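Local coordinates for protein enoyl-CoA hydratase carB homologue (Streptomyces cattleya, PDB 5O34) that probably acts as a CarB-type carboxymethylproline synthase of the crotonase superfamily in the biosynthesis of the carbapenem antibiotic thienamycin, at residues Y163-E168 with D231-L236; I143-G148 with P227-R232; G154-L159 with C183-F188. All coordinates share one frame; numbering follows the deposited sequence.

How the contacts relate
Contacts 1 and 2 are neighbours, their centres about 4 Å apart: both set helix 229-242 against the larger mixed sheet, on the adjacent parallel strands 163-167 and 142-146, and they share D231 and R232. Contact 3 joins helix 152-158 to helix 184-194, its centre about 20 Å from either of the others and on the opposite side of the chain's centre. In sequence, contact 3 is nested within the loop closed by contact 2, whereas its segments alternate with those of contact 1. Helix 152-158 lies between strands 142-146 and 163-167 in the chain, and S158 packs on A144 and I146, which places the end of this helix against the sheet of the crotonase fold.

Contact 1: Y163-E168 with D231-L236; sequences YRLGSE and DRALEL
L165 meets the helix end-on with its CD2 methyl, which lies 3.4 Å from the backbone N of A233. The same methyl touches both A233 CB, at 3.9 Å, and R232 CB, at 3.8 Å. With chi1 at -177° L165 turns its branch point away from its own N, and the isobutyl group leaves the strand toward the helix. L165 and R232 run across each other at about a right angle, with L165 CD1 4.0 Å from R232 CG.

One helical turn further on, L236 covers the ring of Y163. Its CD2 methyl hangs 3.4 Å from the ring centroid and 11° off the normal, a CH-pi contact centred over the face. All six ring carbons are therefore at similar distances from this one methyl, and Y163 CD2 approaches L236 CD2 to 3.5 Å.

This is the layer of the crotonase fold in which helix 229-242, following strand 222-224, returns across the parallel part of the main sheet. The segment 231-236 runs nearly antiparallel to strand 163-167, at 157°, and L165 and A233 form the nearest backbone pair.

Two polar ends emerge beside this apolar packing and converge on E222 of the adjoining strand: Y163 OH hydrogen-bonds one carboxylate oxygen, and R232 NE forms a salt bridge with the other. Sharing this anion ties the tyrosine and the arginine together through a third residue. T205 of the second subunit packs on both Y163 and L236, bringing the trimer interface up to this pair.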
loop_
_atom_site.group_PDB
_atom_site.type_symbol
_atom_site.label_atom_id
_atom_site.label_comp_id
_atom_site.label_asym_id
_atom_site.label_seq_id
_atom_site.Cartn_x
_atom_site.Cartn_y
_atom_site.Cartn_z
ATOM N N TYR A 163 3.386 9.581 -12.875
ATOM C CA TYR A 163 4.518 10.273 -12.262
ATOM C C TYR A 163 4.123 11.689 -11.915
ATOM O O TYR A 163 3.734 12.459 -12.787
ATOM C CB TYR A 163 5.739 10.262 -13.209
ATOM C CG TYR A 163 7.099 10.342 -12.535
ATOM C CD1 TYR A 163 7.911 9.214 -12.418
ATOM C CD2 TYR A 163 7.614 11.563 -12.099
ATOM C CE1 TYR A 163 9.187 9.294 -11.851
ATOM C CE2 TYR A 163 8.882 11.651 -11.523
ATOM C CZ TYR A 163 9.667 10.515 -11.407
ATOM O OH TYR A 163 10.919 10.613 -10.848
ATOM N N ARG A 164 4.192 12.023 -10.629
ATOM C CA ARG A 164 3.877 13.359 -10.153
ATOM C C ARG A 164 5.171 14.061 -9.771
ATOM O O ARG A 164 5.902 13.614 -8.883
ATOM C CB ARG A 164 2.874 13.314 -8.994
ATOM C CG ARG A 164 1.516 12.761 -9.417
ATOM C CD ARG A 164 0.589 12.516 -8.243
ATOM N NE ARG A 164 1.032 11.418 -7.381
ATOM C CZ ARG A 164 0.808 10.129 -7.612
ATOM N NH1 ARG A 164 0.162 9.745 -8.708
ATOM N NH2 ARG A 164 1.234 9.213 -6.754
ATOM N N LEU A 165 5.482 15.121 -10.505
ATOM C CA LEU A 165 6.665 15.936 -10.297
ATOM C C LEU A 165 6.229 17.237 -9.655
ATOM O O LEU A 165 5.393 17.962 -10.203
ATOM C CB LEU A 165 7.363 16.168 -11.634
ATOM C CG LEU A 165 8.679 16.938 -11.625
ATOM C CD1 LEU A 165 9.784 16.168 -10.911
ATOM C CD2 LEU A 165 9.104 17.235 -13.028
ATOM N N GLY A 166 6.755 17.487 -8.464
ATOM C CA GLY A 166 6.409 18.678 -7.714
ATOM C C GLY A 166 7.550 19.659 -7.570
ATOM O O GLY A 166 8.713 19.259 -7.463
ATOM N N SER A 167 7.218 20.956 -7.578
ATOM C CA SER A 167 8.186 22.012 -7.306
ATOM C C SER A 167 8.197 22.104 -5.772
ATOM O O SER A 167 7.267 21.601 -5.132
ATOM C CB SER A 167 7.736 23.339 -7.913
ATOM O OG SER A 167 6.705 23.962 -7.161
ATOM N N GLU A 168 9.199 22.757 -5.172
ATOM C CA GLU A 168 9.181 22.854 -3.713
ATOM C C GLU A 168 8.086 23.841 -3.201
ATOM O O GLU A 168 7.884 23.960 -1.991
ATOM C CB GLU A 168 10.575 23.123 -3.146
ATOM C CG GLU A 168 11.349 21.821 -2.944
ATOM C CD GLU A 168 12.709 21.705 -3.616
ATOM O OE1 GLU A 168 13.088 20.572 -3.996
ATOM O OE2 GLU A 168 13.416 22.734 -3.730
ATOM N N ASP A 231 11.428 21.784 -17.131
ATOM C CA ASP A 231 12.660 21.203 -17.688
ATOM C C ASP A 231 12.808 19.737 -17.328
ATOM O O ASP A 231 13.109 18.909 -18.194
ATOM C CB ASP A 231 13.891 21.975 -17.184
ATOM C CG ASP A 231 13.988 23.348 -17.782
ATOM O OD1 ASP A 231 13.392 23.565 -18.846
ATOM O OD2 ASP A 231 14.722 24.189 -17.223
ATOM N N ARG A 232 12.611 19.427 -16.038
ATOM C CA ARG A 232 12.683 18.067 -15.521
ATOM C C ARG A 232 11.517 17.242 -16.096
ATOM O O ARG A 232 11.743 16.127 -16.567
ATOM C CB ARG A 232 12.719 18.093 -13.977
ATOM C CG ARG A 232 12.961 16.752 -13.283
ATOM C CD ARG A 232 14.036 15.872 -13.893
ATOM N NE ARG A 232 13.832 14.481 -13.488
ATOM C CZ ARG A 232 14.247 13.421 -14.173
ATOM N NH1 ARG A 232 14.892 13.574 -15.325
ATOM N NH2 ARG A 232 14.012 12.198 -13.717
ATOM N N ALA A 233 10.308 17.836 -16.159
ATOM C CA ALA A 233 9.117 17.189 -16.728
ATOM C C ALA A 233 9.353 16.738 -18.172
ATOM O O ALA A 233 9.114 15.571 -18.496
ATOM C CB ALA A 233 7.917 18.123 -16.649
ATOM N N LEU A 234 9.917 17.631 -19.007
ATOM C CA LEU A 234 10.207 17.351 -20.415
ATOM C C LEU A 234 11.411 16.445 -20.599
ATOM O O LEU A 234 11.413 15.635 -21.526
ATOM C CB LEU A 234 10.324 18.643 -21.232
ATOM C CG LEU A 234 9.163 19.639 -21.054
ATOM C CD1 LEU A 234 9.462 20.946 -21.702
ATOM C CD2 LEU A 234 7.822 19.059 -21.497
ATOM N N GLU A 235 12.407 16.525 -19.692
ATOM C CA GLU A 235 13.575 15.629 -19.725
ATOM C C GLU A 235 13.097 14.199 -19.441
ATOM O O GLU A 235 13.471 13.278 -20.168
ATOM C CB GLU A 235 14.651 16.056 -18.707
ATOM C CG GLU A 235 15.869 15.143 -18.693
ATOM C CD GLU A 235 16.983 15.465 -17.714
ATOM O OE1 GLU A 235 16.868 16.457 -16.954
ATOM O OE2 GLU A 235 17.986 14.712 -17.716
ATOM N N LEU A 236 12.236 14.028 -18.415
ATOM C CA LEU A 236 11.671 12.720 -18.079
ATOM C C LEU A 236 10.743 12.220 -19.192
ATOM O O LEU A 236 10.812 11.039 -19.548
ATOM C CB LEU A 236 10.970 12.722 -16.703
ATOM C CG LEU A 236 10.254 11.421 -16.278
ATOM C CD1 LEU A 236 11.223 10.242 -16.147
ATOM C CD2 LEU A 236 9.501 11.629 -15.005
#

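Contact 2: I143-G148 with P227-R232; sequences IAAIDG and PRLLDR
L229 packs on A145, I146 and D147 at the end of strand 142-146 and contributes the largest share of the buried surface. Among the side chains, A145 points its methyl at the branch point of L229, with CB 4.4 Å from L229 CG, and these two residues also form the nearest backbone pair. D147 lies alongside with CB nearest, 3.5 Å from L229 CD2, and its carboxylate also borders the same methyl, OD2 being 3.7 Å from L229 CD2; the two side chains pass each other in opposite directions. A chi1 of -180° extends the L229 side chain from the first turn of the helix toward the strand.

Backbone contacts form a second group. L229 CD2 rests 3.5 Å from I146 O, and CD1 of the same leucine is 3.9 Å from that oxygen, so both methyls lie on the same side of the carbonyl oxygen. I146 itself directs its side chain away from the helix, and the alternation of the strand thus leaves A145 facing L229.

Polar bonding runs alongside rather than between the segments. D147 OD1 is hydrogen-bonded to S167 OG, linking the ends of neighbouring strands. Within the helix start, R232 N donates to R228 O at 2.9 Å.

L165 on the next strand and Y96 on the one before extend this surface: L229 also touches L165, and L230 touches Y96. The contact belongs to the layer in which helix 229-242 packs on the parallel strands of the crotonase fold, at the strand end from which the chain turns toward helix 152-158.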
loop_
_atom_site.group_PDB
_atom_site.type_symbol
_atom_site.label_atom_id
_atom_site.label_comp_id
_atom_site.label_asym_id
_atom_site.label_seq_id
_atom_site.Cartn_x
_atom_site.Cartn_y
_atom_site.Cartn_z
ATOM N N ILE A 143 2.535 12.323 -17.129
ATOM C CA ILE A 143 3.329 12.988 -16.097
ATOM C C ILE A 143 2.580 14.218 -15.634
ATOM O O ILE A 143 2.236 15.044 -16.458
ATOM C CB ILE A 143 4.753 13.369 -16.595
ATOM C CG1 ILE A 143 5.557 12.134 -17.031
ATOM C CG2 ILE A 143 5.522 14.200 -15.544
ATOM C CD1 ILE A 143 6.757 12.473 -17.906
ATOM N N ALA A 144 2.341 14.358 -14.328
ATOM C CA ALA A 144 1.716 15.554 -13.777
ATOM C C ALA A 144 2.843 16.443 -13.218
ATOM O O ALA A 144 3.713 15.949 -12.502
ATOM C CB ALA A 144 0.728 15.187 -12.685
ATOM N N ALA A 145 2.872 17.725 -13.622
ATOM C CA ALA A 145 3.881 18.699 -13.186
ATOM C C ALA A 145 3.180 19.773 -12.352
ATOM O O ALA A 145 2.380 20.551 -12.869
ATOM C CB ALA A 145 4.592 19.299 -14.386
ATOM N N ILE A 146 3.419 19.726 -11.033
ATOM C CA ILE A 146 2.771 20.551 -10.009
ATOM C C ILE A 146 3.723 21.650 -9.474
ATOM O O ILE A 146 4.784 21.340 -8.930
ATOM C CB ILE A 146 2.180 19.615 -8.902
ATOM C CG1 ILE A 146 1.391 18.432 -9.537
ATOM C CG2 ILE A 146 1.301 20.387 -7.919
ATOM C CD1 ILE A 146 0.966 17.253 -8.602
ATOM N N ASP A 147 3.356 22.929 -9.689
ATOM C CA ASP A 147 4.136 24.107 -9.262
ATOM C C ASP A 147 3.453 24.890 -8.151
ATOM O O ASP A 147 3.983 25.901 -7.683
ATOM C CB ASP A 147 4.430 25.058 -10.441
ATOM C CG ASP A 147 5.758 25.819 -10.351
ATOM O OD1 ASP A 147 6.285 25.987 -9.224
ATOM O OD2 ASP A 147 6.269 26.242 -11.401
ATOM N N GLY A 148 2.285 24.431 -7.737
ATOM C CA GLY A 148 1.544 25.093 -6.679
ATOM C C GLY A 148 0.615 24.148 -5.968
ATOM O O GLY A 148 0.911 22.963 -5.814
ATOM N N PRO A 227 12.381 26.774 -10.608
ATOM C CA PRO A 227 12.901 27.127 -11.949
ATOM C C PRO A 227 13.202 25.964 -12.914
ATOM O O PRO A 227 13.311 26.193 -14.124
ATOM C CB PRO A 227 14.180 27.922 -11.625
ATOM C CG PRO A 227 14.613 27.408 -10.269
ATOM C CD PRO A 227 13.288 27.285 -9.555
ATOM N N ARG A 228 13.306 24.727 -12.407
ATOM C CA ARG A 228 13.626 23.556 -13.231
ATOM C C ARG A 228 12.443 22.560 -13.396
ATOM O O ARG A 228 12.631 21.499 -14.005
ATOM C CB ARG A 228 14.863 22.856 -12.629
ATOM C CG ARG A 228 15.692 22.019 -13.595
ATOM C CD ARG A 228 16.569 21.066 -12.805
ATOM N NE ARG A 228 17.196 20.051 -13.654
ATOM C CZ ARG A 228 18.124 19.194 -13.236
ATOM N NH1 ARG A 228 18.549 19.224 -11.977
ATOM N NH2 ARG A 228 18.642 18.307 -14.076
ATOM N N LEU A 229 11.235 22.904 -12.882
ATOM C CA LEU A 229 10.050 22.025 -12.923
ATOM C C LEU A 229 9.684 21.498 -14.334
ATOM O O LEU A 229 9.687 20.277 -14.531
ATOM C CB LEU A 229 8.806 22.648 -12.245
ATOM C CG LEU A 229 7.535 21.758 -12.262
ATOM C CD1 LEU A 229 7.672 20.544 -11.349
ATOM C CD2 LEU A 229 6.318 22.531 -11.888
ATOM N N LEU A 230 9.371 22.400 -15.297
ATOM C CA LEU A 230 9.011 21.996 -16.659
ATOM C C LEU A 230 10.188 21.326 -17.385
ATOM O O LEU A 230 9.969 20.346 -18.092
ATOM C CB LEU A 230 8.403 23.159 -17.450
ATOM C CG LEU A 230 7.697 22.850 -18.780
ATOM C CD1 LEU A 230 6.437 22.011 -18.570
ATOM C CD2 LEU A 230 7.304 24.130 -19.473
ATOM N N ASP A 231 11.428 21.784 -17.131
ATOM C CA ASP A 231 12.660 21.203 -17.688
ATOM C C ASP A 231 12.808 19.737 -17.328
ATOM O O ASP A 231 13.109 18.909 -18.194
ATOM C CB ASP A 231 13.891 21.975 -17.184
ATOM C CG ASP A 231 13.988 23.348 -17.782
ATOM O OD1 ASP A 231 13.392 23.565 -18.846
ATOM O OD2 ASP A 231 14.722 24.189 -17.223
ATOM N N ARG A 232 12.611 19.427 -16.038
ATOM C CA ARG A 232 12.683 18.067 -15.521
ATOM C C ARG A 232 11.517 17.242 -16.096
ATOM O O ARG A 232 11.743 16.127 -16.567
ATOM C CB ARG A 232 12.719 18.093 -13.977
ATOM C CG ARG A 232 12.961 16.752 -13.283
ATOM C CD ARG A 232 14.036 15.872 -13.893
ATOM N NE ARG A 232 13.832 14.481 -13.488
ATOM C CZ ARG A 232 14.247 13.421 -14.173
ATOM N NH1 ARG A 232 14.892 13.574 -15.325
ATOM N NH2 ARG A 232 14.012 12.198 -13.717
#

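Contact 3: G154-L159 with C183-F188; sequences GLQISL and CNFGGF
The side chain of Q156 reaches from helix 152-158 to the first turn of helix 184-194. It crosses the side chain of F185 at about a right angle, yet the amide and phenyl planes are only 28° apart. Q156 CD lies 4.1 Å from F185 CB and 3.9 Å from the backbone N of G186, so the amide meets the root of the phenylalanine and the adjoining peptide. Q156 CG sits beside its own N (chi1 -78°), and the chain is extended beyond it.

F185 starts toward Q156 but its ring leads away, stacking edge-to-face with Y132 of helix 120-137 and packing on L263, I266 and A270 of helix 252-273. In crotonases the helix corresponding to 152-158 helps form the oxyanion hole with its N-terminal end; here helix 184-194 packs along it, with Q156 and L159 both also touching M189.

Q156 and G186 form the nearest backbone pair, their CA atoms 6.3 Å apart. The lack of a side chain at G186 leaves room for C183 SG, which lies 3.4 Å from G186 CA. C183 occupies the N-cap position of this helix, and its backbone N is hydrogen-bonded to T251 OG1 of the third subunit. On the first helix, S158 OG donates to L155 O at 2.7 Å, approaching in the plane of the carbonyl, at 130° to the C=O bond, where a lone pair is expected, while L159 N donates to the same oxygen.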
loop_
_atom_site.group_PDB
_atom_site.type_symbol
_atom_site.label_atom_id
_atom_site.label_comp_id
_atom_site.label_asym_id
_atom_site.label_seq_id
_atom_site.Cartn_x
_atom_site.Cartn_y
_atom_site.Cartn_z
ATOM N N GLY A 154 -8.341 18.564 -8.239
ATOM C CA GLY A 154 -7.033 18.858 -8.819
ATOM C C GLY A 154 -6.019 17.800 -8.438
ATOM O O GLY A 154 -5.365 17.214 -9.310
ATOM N N LEU A 155 -5.931 17.507 -7.129
ATOM C CA LEU A 155 -5.068 16.450 -6.593
ATOM C C LEU A 155 -5.504 15.067 -7.125
ATOM O O LEU A 155 -4.646 14.274 -7.515
ATOM C CB LEU A 155 -5.062 16.481 -5.043
ATOM C CG LEU A 155 -4.211 15.440 -4.285
ATOM C CD1 LEU A 155 -2.779 15.345 -4.826
ATOM C CD2 LEU A 155 -4.209 15.742 -2.802
ATOM N N GLN A 156 -6.826 14.812 -7.196
ATOM C CA GLN A 156 -7.389 13.549 -7.702
ATOM C C GLN A 156 -6.972 13.226 -9.147
ATOM O O GLN A 156 -6.640 12.076 -9.442
ATOM C CB GLN A 156 -8.912 13.520 -7.530
ATOM C CG GLN A 156 -9.339 13.218 -6.087
ATOM C CD GLN A 156 -10.746 13.619 -5.726
ATOM O OE1 GLN A 156 -11.009 14.047 -4.595
ATOM N NE2 GLN A 156 -11.691 13.456 -6.648
ATOM N N ILE A 157 -6.917 14.245 -10.027
ATOM C CA ILE A 157 -6.464 14.089 -11.423
ATOM C C ILE A 157 -4.995 13.653 -11.430
ATOM O O ILE A 157 -4.646 12.703 -12.136
ATOM C CB ILE A 157 -6.710 15.385 -12.263
ATOM C CG1 ILE A 157 -8.232 15.668 -12.393
ATOM C CG2 ILE A 157 -6.052 15.294 -13.665
ATOM C CD1 ILE A 157 -8.625 17.132 -12.727
ATOM N N SER A 158 -4.151 14.316 -10.613
ATOM C CA SER A 158 -2.719 14.000 -10.508
ATOM C C SER A 158 -2.500 12.560 -10.024
ATOM O O SER A 158 -1.625 11.863 -10.552
ATOM C CB SER A 158 -1.993 15.018 -9.629
ATOM O OG SER A 158 -2.036 14.707 -8.244
ATOM N N LEU A 159 -3.357 12.089 -9.088
ATOM C CA LEU A 159 -3.301 10.712 -8.557
ATOM C C LEU A 159 -3.683 9.611 -9.594
ATOM O O LEU A 159 -3.554 8.422 -9.294
ATOM C CB LEU A 159 -4.128 10.574 -7.268
ATOM C CG LEU A 159 -3.703 11.443 -6.072
ATOM C CD1 LEU A 159 -4.762 11.446 -5.003
ATOM C CD2 LEU A 159 -2.351 11.024 -5.496
ATOM N N CYS A 183 -15.750 12.295 0.376
ATOM C CA CYS A 183 -14.441 12.065 -0.233
ATOM C C CYS A 183 -14.175 10.591 -0.585
ATOM O O CYS A 183 -13.135 10.027 -0.227
ATOM C CB CYS A 183 -13.331 12.656 0.629
ATOM S SG CYS A 183 -11.780 12.915 -0.263
ATOM N N ASN A 184 -15.107 9.992 -1.339
ATOM C CA ASN A 184 -15.043 8.602 -1.798
ATOM C C ASN A 184 -13.856 8.383 -2.717
ATOM O O ASN A 184 -13.092 7.440 -2.515
ATOM C CB ASN A 184 -16.345 8.205 -2.515
ATOM C CG ASN A 184 -17.584 8.476 -1.710
ATOM O OD1 ASN A 184 -17.963 9.631 -1.491
ATOM N ND2 ASN A 184 -18.228 7.423 -1.247
ATOM N N PHE A 185 -13.711 9.253 -3.721
ATOM C CA PHE A 185 -12.635 9.211 -4.700
ATOM C C PHE A 185 -11.292 9.528 -4.060
ATOM O O PHE A 185 -10.332 8.785 -4.264
ATOM C CB PHE A 185 -12.935 10.159 -5.861
ATOM C CG PHE A 185 -13.853 9.573 -6.902
ATOM C CD1 PHE A 185 -15.138 10.077 -7.082
ATOM C CD2 PHE A 185 -13.441 8.508 -7.697
ATOM C CE1 PHE A 185 -15.990 9.535 -8.054
ATOM C CE2 PHE A 185 -14.289 7.971 -8.668
ATOM C CZ PHE A 185 -15.563 8.479 -8.833
ATOM N N GLY A 186 -11.254 10.585 -3.253
ATOM C CA GLY A 186 -10.053 11.009 -2.547
ATOM C C GLY A 186 -9.508 9.930 -1.642
ATOM O O GLY A 186 -8.308 9.657 -1.666
ATOM N N GLY A 187 -10.404 9.286 -0.898
ATOM C CA GLY A 187 -10.087 8.180 -0.006
ATOM C C GLY A 187 -9.496 7.011 -0.763
ATOM O O GLY A 187 -8.429 6.517 -0.393
ATOM N N PHE A 188 -10.151 6.597 -1.868
ATOM C CA PHE A 188 -9.646 5.505 -2.708
ATOM C C PHE A 188 -8.281 5.815 -3.352
ATOM O O PHE A 188 -7.357 4.998 -3.266
ATOM C CB PHE A 188 -10.672 5.105 -3.783
ATOM C CG PHE A 188 -10.141 4.022 -4.691
ATOM C CD1 PHE A 188 -10.148 2.691 -4.289
ATOM C CD2 PHE A 188 -9.572 4.339 -5.919
ATOM C CE1 PHE A 188 -9.598 1.699 -5.095
ATOM C CE2 PHE A 188 -9.026 3.344 -6.726
ATOM C CZ PHE A 188 -9.027 2.034 -6.299
#